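Local coordinates for protein versicolorin reductase (Brucella melitensis, PDB 4NIM) that probably acts as an NAD(P)-dependent oxidoreductase of the short-chain dehydrogenase/reductase family, although its substrate is not established, at residues I148-S153 with I189-L194; A122-A127 with A168-L173; D95-A100 with F130-A135. One frame throughout, in Å; residues are numbered along the deposited sequence.

Interaction 1: residues I148-S153 with I189-L194; sequences IVNVSS and IRVNSL
I148 and V191 stand side by side on one face of the sheet, pointing the same way. V191 has its CG1 anti to the backbone N (chi1 -169°), which turns that methyl along the strand toward N150: CG1 lies 4.0 Å from I148 CB and 3.8 Å from N150 ND2. The other methyl, CG2, meets I148 CD1, also at 4.0 Å. The N150 carboxamide crosses V191 obliquely, and its polar ends are occupied: OD1 accepts from N99 on the neighbouring strand and ND2 donates to T177 of helix 164-183. Further along the same face, S193 OG comes to 3.5 Å from S152 CB; the S193 hydroxyl bonds to N195 and the S152 hydroxyl to D174.

The opposite face carries V149, N192, V151 and L194, and here little passes between side chains directly. L194 instead packs outward on V237, A240 and I241 of helix 234-245. N192 uses its amide as a brace: ND2 donates to a water that in turn donates to I148 O, and also reaches M252 O, while OD1 accepts from A255 N. I148 O is therefore gripped twice, by that water and by N192 N at 3.0 Å.

The backbones form a parallel ladder of five hydrogen bonds, among them L194 N to N150 O at 2.9 Å. The pairing continues beyond them, S152 also bonding to I196 of the same partner strand. Behind I148, the side chains of I132 and F139 from helix 114-142 close the face. These are adjacent strands of the parallel Rossmann-fold sheet, joined through helix 164-183 as a beta-alpha-beta crossover.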
loop_
_atom_site.group_PDB
_atom_site.type_symbol
_atom_site.label_atom_id
_atom_site.label_comp_id
_atom_site.label_asym_id
_atom_site.label_seq_id
_atom_site.Cartn_x
_atom_site.Cartn_y
_atom_site.Cartn_z
ATOM N N ILE A 148 2.709 3.488 -8.806
ATOM C CA ILE A 148 1.958 3.337 -7.573
ATOM C C ILE A 148 1.599 1.846 -7.357
ATOM O O ILE A 148 1.182 1.145 -8.304
ATOM C CB ILE A 148 0.681 4.171 -7.650
ATOM C CG1 ILE A 148 1.050 5.651 -7.919
ATOM C CG2 ILE A 148 -0.127 4.025 -6.392
ATOM C CD1 ILE A 148 -0.143 6.563 -8.031
ATOM N N VAL A 149 1.755 1.380 -6.124
ATOM C CA VAL A 149 1.401 -0.010 -5.733
ATOM C C VAL A 149 0.458 0.086 -4.541
ATOM O O VAL A 149 0.797 0.628 -3.489
ATOM C CB VAL A 149 2.597 -0.890 -5.391
ATOM C CG1 VAL A 149 2.156 -2.321 -5.061
ATOM C CG2 VAL A 149 3.621 -0.908 -6.523
ATOM N N ASN A 150 -0.779 -0.338 -4.748
ATOM C CA ASN A 150 -1.735 -0.454 -3.671
ATOM C C ASN A 150 -1.713 -1.850 -3.054
ATOM O O ASN A 150 -1.784 -2.856 -3.782
ATOM C CB ASN A 150 -3.125 -0.137 -4.199
ATOM C CG ASN A 150 -3.234 1.310 -4.643
ATOM O OD1 ASN A 150 -2.593 2.176 -4.037
ATOM N ND2 ASN A 150 -3.996 1.573 -5.697
ATOM N N VAL A 151 -1.610 -1.934 -1.741
ATOM C CA VAL A 151 -1.666 -3.239 -1.086
ATOM C C VAL A 151 -3.128 -3.453 -0.640
ATOM O O VAL A 151 -3.616 -2.811 0.297
ATOM C CB VAL A 151 -0.739 -3.341 0.093
ATOM C CG1 VAL A 151 -0.842 -4.738 0.755
ATOM C CG2 VAL A 151 0.727 -3.108 -0.359
ATOM N N SER A 152 -3.820 -4.315 -1.358
ATOM C CA SER A 152 -5.198 -4.626 -1.080
ATOM C C SER A 152 -5.235 -6.052 -0.509
ATOM O O SER A 152 -4.272 -6.486 0.110
ATOM C CB SER A 152 -6.040 -4.497 -2.337
ATOM O OG SER A 152 -7.411 -4.678 -2.055
ATOM N N SER A 153 -6.387 -6.726 -0.602
ATOM C CA SER A 153 -6.579 -7.974 0.116
ATOM C C SER A 153 -7.213 -9.051 -0.734
ATOM O O SER A 153 -7.986 -8.761 -1.651
ATOM C CB SER A 153 -7.457 -7.669 1.347
ATOM O OG SER A 153 -7.769 -8.836 2.081
ATOM N N ILE A 189 1.872 6.804 -16.042
ATOM C CA ILE A 189 1.867 6.596 -14.617
ATOM C C ILE A 189 1.146 5.281 -14.380
ATOM O O ILE A 189 -0.036 5.128 -14.802
ATOM C CB ILE A 189 1.168 7.727 -13.840
ATOM C CG1 ILE A 189 1.890 9.041 -14.049
ATOM C CG2 ILE A 189 1.096 7.342 -12.356
ATOM C CD1 ILE A 189 1.090 10.294 -13.681
ATOM N N ARG A 190 1.812 4.344 -13.689
ATOM C CA ARG A 190 1.298 2.977 -13.601
ATOM C C ARG A 190 0.777 2.771 -12.200
ATOM O O ARG A 190 1.388 3.278 -11.262
ATOM C CB ARG A 190 2.375 1.958 -13.914
ATOM C CG ARG A 190 2.895 2.156 -15.312
ATOM C CD ARG A 190 3.903 1.097 -15.688
ATOM N NE ARG A 190 5.012 1.016 -14.751
ATOM C CZ ARG A 190 5.237 0.012 -13.893
ATOM N NH1 ARG A 190 4.434 -1.051 -13.816
ATOM N NH2 ARG A 190 6.350 0.031 -13.157
ATOM N N VAL A 191 -0.401 2.175 -12.095
ATOM C CA VAL A 191 -1.055 1.906 -10.801
ATOM C C VAL A 191 -1.549 0.458 -10.762
ATOM O O VAL A 191 -2.443 0.074 -11.519
ATOM C CB VAL A 191 -2.240 2.843 -10.559
ATOM C CG1 VAL A 191 -2.716 2.733 -9.108
ATOM C CG2 VAL A 191 -1.870 4.298 -10.910
ATOM N N ASN A 192 -1.002 -0.314 -9.851
ATOM C CA ASN A 192 -1.283 -1.728 -9.762
ATOM C C ASN A 192 -1.573 -2.106 -8.336
ATOM O O ASN A 192 -1.191 -1.386 -7.379
ATOM C CB ASN A 192 -0.112 -2.537 -10.279
ATOM C CG ASN A 192 0.089 -2.379 -11.759
ATOM O OD1 ASN A 192 -0.696 -2.862 -12.572
ATOM N ND2 ASN A 192 1.178 -1.734 -12.113
ATOM N N SER A 193 -2.271 -3.228 -8.192
ATOM C CA SER A 193 -2.627 -3.718 -6.876
ATOM C C SER A 193 -2.070 -5.094 -6.582
ATOM O O SER A 193 -2.051 -5.949 -7.446
ATOM C CB SER A 193 -4.187 -3.786 -6.772
ATOM O OG SER A 193 -4.532 -4.249 -5.480
ATOM N N LEU A 194 -1.644 -5.287 -5.345
ATOM C CA LEU A 194 -1.211 -6.579 -4.883
ATOM C C LEU A 194 -2.169 -6.998 -3.784
ATOM O O LEU A 194 -2.274 -6.315 -2.755
ATOM C CB LEU A 194 0.242 -6.531 -4.376
ATOM C CG LEU A 194 0.807 -7.915 -4.055
ATOM C CD1 LEU A 194 1.056 -8.711 -5.327
ATOM C CD2 LEU A 194 2.108 -7.767 -3.253
HETATM O O HOH W 1 2.849 -0.289 -10.183
#

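Interaction 2: residues A122-A127 with A168-L173; sequences AVNTRA and ASKGAL
The helical segments 122-127 and 168-173 run nearly parallel, their axes 8.3 Å apart at 18°, with T125 and L173 closest in the backbone. A wider pi-type turn at 122-126, closed by A127 N on A122 O, interrupts the regular pattern of the first helix just where it meets the second.

T125 OG1 donates to S169 O at 2.7 Å, coming from the side of the carbonyl (C=O...OG1 angle 115°). L173 N, in its own helix, reaches the same oxygen from the opposite face, so S169 O is held by two donors. With its hydroxyl beside the backbone N (chi1 -46°), T125 swings CG2 the other way, to 3.6 Å from A172 CB. N124 points its amide across the gap: ND2 donates to S169 OG at 3.1 Å, with the hydroxyl almost in the amide plane, and S169 OG also bonds to Y166 O. N124 OD1 faces away from this bond and accepts from L103 N, which leaves the amide little freedom to flip.

K170 starts away from the first helix but bends at chi2, bringing CE to 3.7 Å from N124 ND2. Its NZ donates to a water, 2.7 Å away, that donates to N124 O at 2.8 Å; L173 CD2 packs beside that carbonyl. Y166 and K170 form the YxxxK signature of short-chain dehydrogenases. A backbone carbonyl of an irregular helix turn linked through water to the lysine is consistent with the asparagine-water-lysine link of the Asn-Ser-Tyr-Lys active site described in relatives, in which N124 would be the asparagine.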
loop_
_atom_site.group_PDB
_atom_site.type_symbol
_atom_site.label_atom_id
_atom_site.label_comp_id
_atom_site.label_asym_id
_atom_site.label_seq_id
_atom_site.Cartn_x
_atom_site.Cartn_y
_atom_site.Cartn_z
ATOM N N ALA A 122 -11.367 5.219 6.088
ATOM C CA ALA A 122 -10.452 6.309 6.155
ATOM C C ALA A 122 -9.009 5.843 5.874
ATOM O O ALA A 122 -8.283 6.509 5.119
ATOM C CB ALA A 122 -10.511 7.002 7.518
ATOM N N VAL A 123 -8.598 4.721 6.455
ATOM C CA VAL A 123 -7.201 4.278 6.330
ATOM C C VAL A 123 -7.050 3.428 5.065
ATOM O O VAL A 123 -6.071 3.556 4.374
ATOM C CB VAL A 123 -6.700 3.482 7.563
ATOM C CG1 VAL A 123 -5.279 2.938 7.350
ATOM C CG2 VAL A 123 -6.751 4.363 8.815
ATOM N N ASN A 124 -8.039 2.583 4.763
ATOM C CA ASN A 124 -7.860 1.582 3.694
ATOM C C ASN A 124 -8.216 2.107 2.284
ATOM O O ASN A 124 -7.763 1.523 1.283
ATOM C CB ASN A 124 -8.621 0.316 3.970
ATOM C CG ASN A 124 -8.129 -0.399 5.196
ATOM O OD1 ASN A 124 -6.997 -0.190 5.642
ATOM N ND2 ASN A 124 -8.922 -1.294 5.692
ATOM N N THR A 125 -8.964 3.206 2.215
ATOM C CA THR A 125 -9.515 3.682 0.959
ATOM C C THR A 125 -9.259 5.157 0.773
ATOM O O THR A 125 -8.761 5.563 -0.277
ATOM C CB THR A 125 -11.072 3.397 0.862
ATOM O OG1 THR A 125 -11.376 2.038 1.276
ATOM C CG2 THR A 125 -11.500 3.585 -0.533
ATOM N N ARG A 126 -9.649 5.987 1.749
ATOM C CA ARG A 126 -9.491 7.442 1.624
ATOM C C ARG A 126 -7.985 7.862 1.645
ATOM O O ARG A 126 -7.547 8.733 0.870
ATOM C CB ARG A 126 -10.248 8.155 2.745
ATOM C CG ARG A 126 -10.361 9.652 2.526
ATOM C CD ARG A 126 -11.290 10.296 3.524
ATOM N NE ARG A 126 -10.723 10.360 4.850
ATOM C CZ ARG A 126 -11.418 10.613 5.953
ATOM N NH1 ARG A 126 -12.730 10.812 5.884
ATOM N NH2 ARG A 126 -10.826 10.634 7.133
ATOM N N ALA A 127 -7.225 7.276 2.544
ATOM C CA ALA A 127 -5.788 7.608 2.611
ATOM C C ALA A 127 -5.109 7.287 1.277
ATOM O O ALA A 127 -4.507 8.187 0.689
ATOM C CB ALA A 127 -5.120 6.990 3.804
ATOM N N ALA A 168 -15.302 -4.563 2.257
ATOM C CA ALA A 168 -15.786 -3.459 1.394
ATOM C C ALA A 168 -14.759 -2.352 1.147
ATOM O O ALA A 168 -14.662 -1.816 0.030
ATOM C CB ALA A 168 -17.121 -2.905 1.954
ATOM N N SER A 169 -13.994 -1.959 2.163
ATOM C CA SER A 169 -12.954 -0.928 2.002
ATOM C C SER A 169 -11.880 -1.332 0.989
ATOM O O SER A 169 -11.381 -0.486 0.259
ATOM C CB SER A 169 -12.296 -0.538 3.344
ATOM O OG SER A 169 -11.414 -1.544 3.855
ATOM N N LYS A 170 -11.528 -2.626 0.971
ATOM C CA LYS A 170 -10.590 -3.215 -0.013
ATOM C C LYS A 170 -11.182 -3.363 -1.415
ATOM O O LYS A 170 -10.485 -3.144 -2.404
ATOM C CB LYS A 170 -10.104 -4.549 0.514
ATOM C CG LYS A 170 -9.419 -4.398 1.870
ATOM C CD LYS A 170 -8.069 -3.674 1.768
ATOM C CE LYS A 170 -7.425 -3.490 3.127
ATOM N NZ LYS A 170 -5.980 -2.987 3.119
ATOM N N GLY A 171 -12.488 -3.647 -1.530
ATOM C CA GLY A 171 -13.101 -3.636 -2.820
ATOM C C GLY A 171 -13.128 -2.270 -3.421
ATOM O O GLY A 171 -12.911 -2.112 -4.616
ATOM N N ALA A 172 -13.331 -1.254 -2.592
ATOM C CA ALA A 172 -13.263 0.096 -3.088
ATOM C C ALA A 172 -11.858 0.406 -3.622
ATOM O O ALA A 172 -11.713 1.069 -4.666
ATOM C CB ALA A 172 -13.612 1.090 -1.994
ATOM N N LEU A 173 -10.844 -0.083 -2.923
ATOM C CA LEU A 173 -9.475 0.145 -3.353
ATOM C C LEU A 173 -9.158 -0.483 -4.732
ATOM O O LEU A 173 -8.471 0.129 -5.585
ATOM C CB LEU A 173 -8.529 -0.318 -2.279
ATOM C CG LEU A 173 -7.009 -0.072 -2.516
ATOM C CD1 LEU A 173 -6.696 1.402 -2.545
ATOM C CD2 LEU A 173 -6.242 -0.712 -1.417
HETATM O O HOH W 2 -5.944 -0.492 2.006
#

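Interaction 3: residues D95-A100 with F130-A135; sequences DILVNA and FLIQEA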
loop_
_atom_site.group_PDB
_atom_site.type_symbol
_atom_site.label_atom_id
_atom_site.label_comp_id
_atom_site.label_asym_id
_atom_site.label_seq_id
_atom_site.Cartn_x
_atom_site.Cartn_y
_atom_site.Cartn_z
ATOM N N ASP A 95 9.041 9.257 -7.263
ATOM C CA ASP A 95 9.030 8.220 -8.326
ATOM C C ASP A 95 8.028 7.112 -8.078
ATOM O O ASP A 95 7.455 6.595 -9.029
ATOM C CB ASP A 95 10.410 7.570 -8.507
ATOM C CG ASP A 95 11.425 8.527 -9.060
ATOM O OD1 ASP A 95 11.224 9.010 -10.180
ATOM O OD2 ASP A 95 12.391 8.867 -8.346
ATOM N N ILE A 96 7.859 6.726 -6.812
ATOM C CA ILE A 96 7.086 5.559 -6.428
ATOM C C ILE A 96 6.232 5.895 -5.214
ATOM O O ILE A 96 6.736 6.532 -4.291
ATOM C CB ILE A 96 8.041 4.384 -6.093
ATOM C CG1 ILE A 96 8.865 3.952 -7.328
ATOM C CG2 ILE A 96 7.309 3.214 -5.523
ATOM C CD1 ILE A 96 10.068 3.048 -7.045
ATOM N N LEU A 97 4.946 5.486 -5.208
ATOM C CA LEU A 97 4.116 5.427 -3.997
ATOM C C LEU A 97 3.662 3.986 -3.716
ATOM O O LEU A 97 3.178 3.309 -4.604
ATOM C CB LEU A 97 2.868 6.313 -4.104
ATOM C CG LEU A 97 1.780 6.187 -3.034
ATOM C CD1 LEU A 97 2.216 6.688 -1.675
ATOM C CD2 LEU A 97 0.492 6.883 -3.464
ATOM N N VAL A 98 3.856 3.535 -2.492
ATOM C CA VAL A 98 3.407 2.214 -2.044
ATOM C C VAL A 98 2.477 2.447 -0.897
ATOM O O VAL A 98 2.894 2.948 0.160
ATOM C CB VAL A 98 4.532 1.283 -1.632
ATOM C CG1 VAL A 98 3.925 -0.013 -1.119
ATOM C CG2 VAL A 98 5.520 1.043 -2.780
ATOM N N ASN A 99 1.182 2.176 -1.134
ATOM C CA ASN A 99 0.187 2.231 -0.105
ATOM C C ASN A 99 0.123 0.880 0.655
ATOM O O ASN A 99 -0.706 0.007 0.306
ATOM C CB ASN A 99 -1.204 2.538 -0.718
ATOM C CG ASN A 99 -1.346 3.984 -1.140
ATOM O OD1 ASN A 99 -1.206 4.849 -0.308
ATOM N ND2 ASN A 99 -1.630 4.250 -2.393
ATOM N N ALA A 100 0.953 0.729 1.683
ATOM C CA ALA A 100 1.019 -0.529 2.441
ATOM C C ALA A 100 0.412 -0.432 3.802
ATOM O O ALA A 100 0.287 -1.446 4.481
ATOM C CB ALA A 100 2.483 -0.995 2.541
ATOM N N PHE A 130 -6.077 10.065 -1.379
ATOM C CA PHE A 130 -5.472 11.364 -1.278
ATOM C C PHE A 130 -3.927 11.301 -1.380
ATOM O O PHE A 130 -3.340 12.193 -1.938
ATOM C CB PHE A 130 -6.001 12.126 -0.062
ATOM C CG PHE A 130 -7.366 12.597 -0.298
ATOM C CD1 PHE A 130 -7.577 13.689 -1.133
ATOM C CD2 PHE A 130 -8.450 11.883 0.127
ATOM C CE1 PHE A 130 -8.867 14.076 -1.466
ATOM C CE2 PHE A 130 -9.740 12.268 -0.216
ATOM C CZ PHE A 130 -9.940 13.385 -0.993
ATOM N N LEU A 131 -3.333 10.187 -1.008
ATOM C CA LEU A 131 -1.869 9.984 -1.274
ATOM C C LEU A 131 -1.625 9.861 -2.777
ATOM O O LEU A 131 -0.680 10.436 -3.321
ATOM C CB LEU A 131 -1.369 8.730 -0.568
ATOM C CG LEU A 131 -1.300 8.882 0.952
ATOM C CD1 LEU A 131 -1.291 7.518 1.611
ATOM C CD2 LEU A 131 -0.040 9.641 1.283
ATOM N N ILE A 132 -2.538 9.158 -3.454
ATOM C CA ILE A 132 -2.461 9.006 -4.893
ATOM C C ILE A 132 -2.645 10.368 -5.566
ATOM O O ILE A 132 -1.885 10.712 -6.477
ATOM C CB ILE A 132 -3.495 7.985 -5.413
ATOM C CG1 ILE A 132 -3.073 6.553 -5.048
ATOM C CG2 ILE A 132 -3.636 8.059 -6.932
ATOM C CD1 ILE A 132 -4.179 5.515 -5.146
ATOM N N GLN A 133 -3.676 11.106 -5.150
ATOM C CA GLN A 133 -3.903 12.473 -5.656
ATOM C C GLN A 133 -2.603 13.287 -5.604
ATOM O O GLN A 133 -2.219 13.932 -6.598
ATOM C CB GLN A 133 -5.001 13.147 -4.863
ATOM C CG GLN A 133 -5.286 14.604 -5.216
ATOM C CD GLN A 133 -6.599 15.056 -4.634
ATOM O OE1 GLN A 133 -7.690 14.661 -5.102
ATOM N NE2 GLN A 133 -6.526 15.888 -3.636
ATOM N N GLU A 134 -1.995 13.343 -4.433
ATOM C CA GLU A 134 -0.797 14.145 -4.278
ATOM C C GLU A 134 0.386 13.608 -5.077
ATOM O O GLU A 134 1.190 14.390 -5.591
ATOM C CB GLU A 134 -0.407 14.294 -2.794
ATOM C CG GLU A 134 -1.385 15.119 -1.986
ATOM C CD GLU A 134 -1.594 16.500 -2.573
ATOM O OE1 GLU A 134 -0.622 17.206 -2.847
ATOM O OE2 GLU A 134 -2.760 16.889 -2.796
ATOM N N ALA A 135 0.546 12.286 -5.130
ATOM C CA ALA A 135 1.685 11.709 -5.878
ATOM C C ALA A 135 1.544 12.018 -7.374
ATOM O O ALA A 135 2.493 12.431 -8.030
ATOM C CB ALA A 135 1.762 10.210 -5.645
#
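L97 sends CD2 into a shallow hollow on the helix formed by L131, I132 and A135, which is how a central strand of this Rossmann fold packs on the helix that follows it. The strand 96-99 and the helical turn 130-135 run antiparallel, at 179°, with axes 9.7 Å apart, as expected where a helix carries the chain back across a parallel sheet.

CD2 does all of the leucine's close touching. It lies 3.9 Å from L131 CB on one flank and 3.9 Å from I132 CG1 on the other, with A135 CB one turn further on at 4.2 Å. It also rests on the L131 peptide, 3.7 Å from L131 C. The extended leucine makes this possible: CG is anti to the backbone N (chi1 170°), which carries CD2 out from the strand to the helix.

Two residues along the strand, N99 presents a carboxamide to the same turn. N99 and L131 slide past each other in opposite directions, while I132 crosses the amide at about a right angle. No hydrogen bond joins strand and helix here; the amide is steadied from the sheet, where its ND2 donates to N150 OD1 on strand 147-153.

The next shell comes from that strand and from strand 17-20. I148 backs both L97 and I132, V19 touches L97 from the other neighbouring strand, and L131 reaches T21 in the loop beyond it. On the far side of the helix, F130, Q133 and E134 turn to helix 77-91 instead. N99 and A100 open what is probably this chain's version of the family's Asn-Asn-Ala-Gly motif, with alanine second, a motif linked in relatives to stability of the central sheet. At this end of the contact, N99 OD1 sits 3.3 Å from the methyl L131 CD1.

Overall arrangement
All three contacts are largely buried, but their chemistry follows their place in the fold. Interaction 1 lies within the sheet and is carried by backbone hydrogen bonds; interaction 3 lays a helix on that sheet through methyl groups and one amide; interaction 2 pairs two helices over the same side, through polar groups and a water, with some partly exposed residues. Helix 114-142 serves interactions 2 and 3 at successive turns. Strands 96-99 and 147-153 are neighbours, so interactions 1 and 3 meet directly, V149 N bonding to L97 O. K170 and L173 of interaction 2 pack against V151 and S152 of interaction 1, setting the probable active site at the strand's C-terminal end.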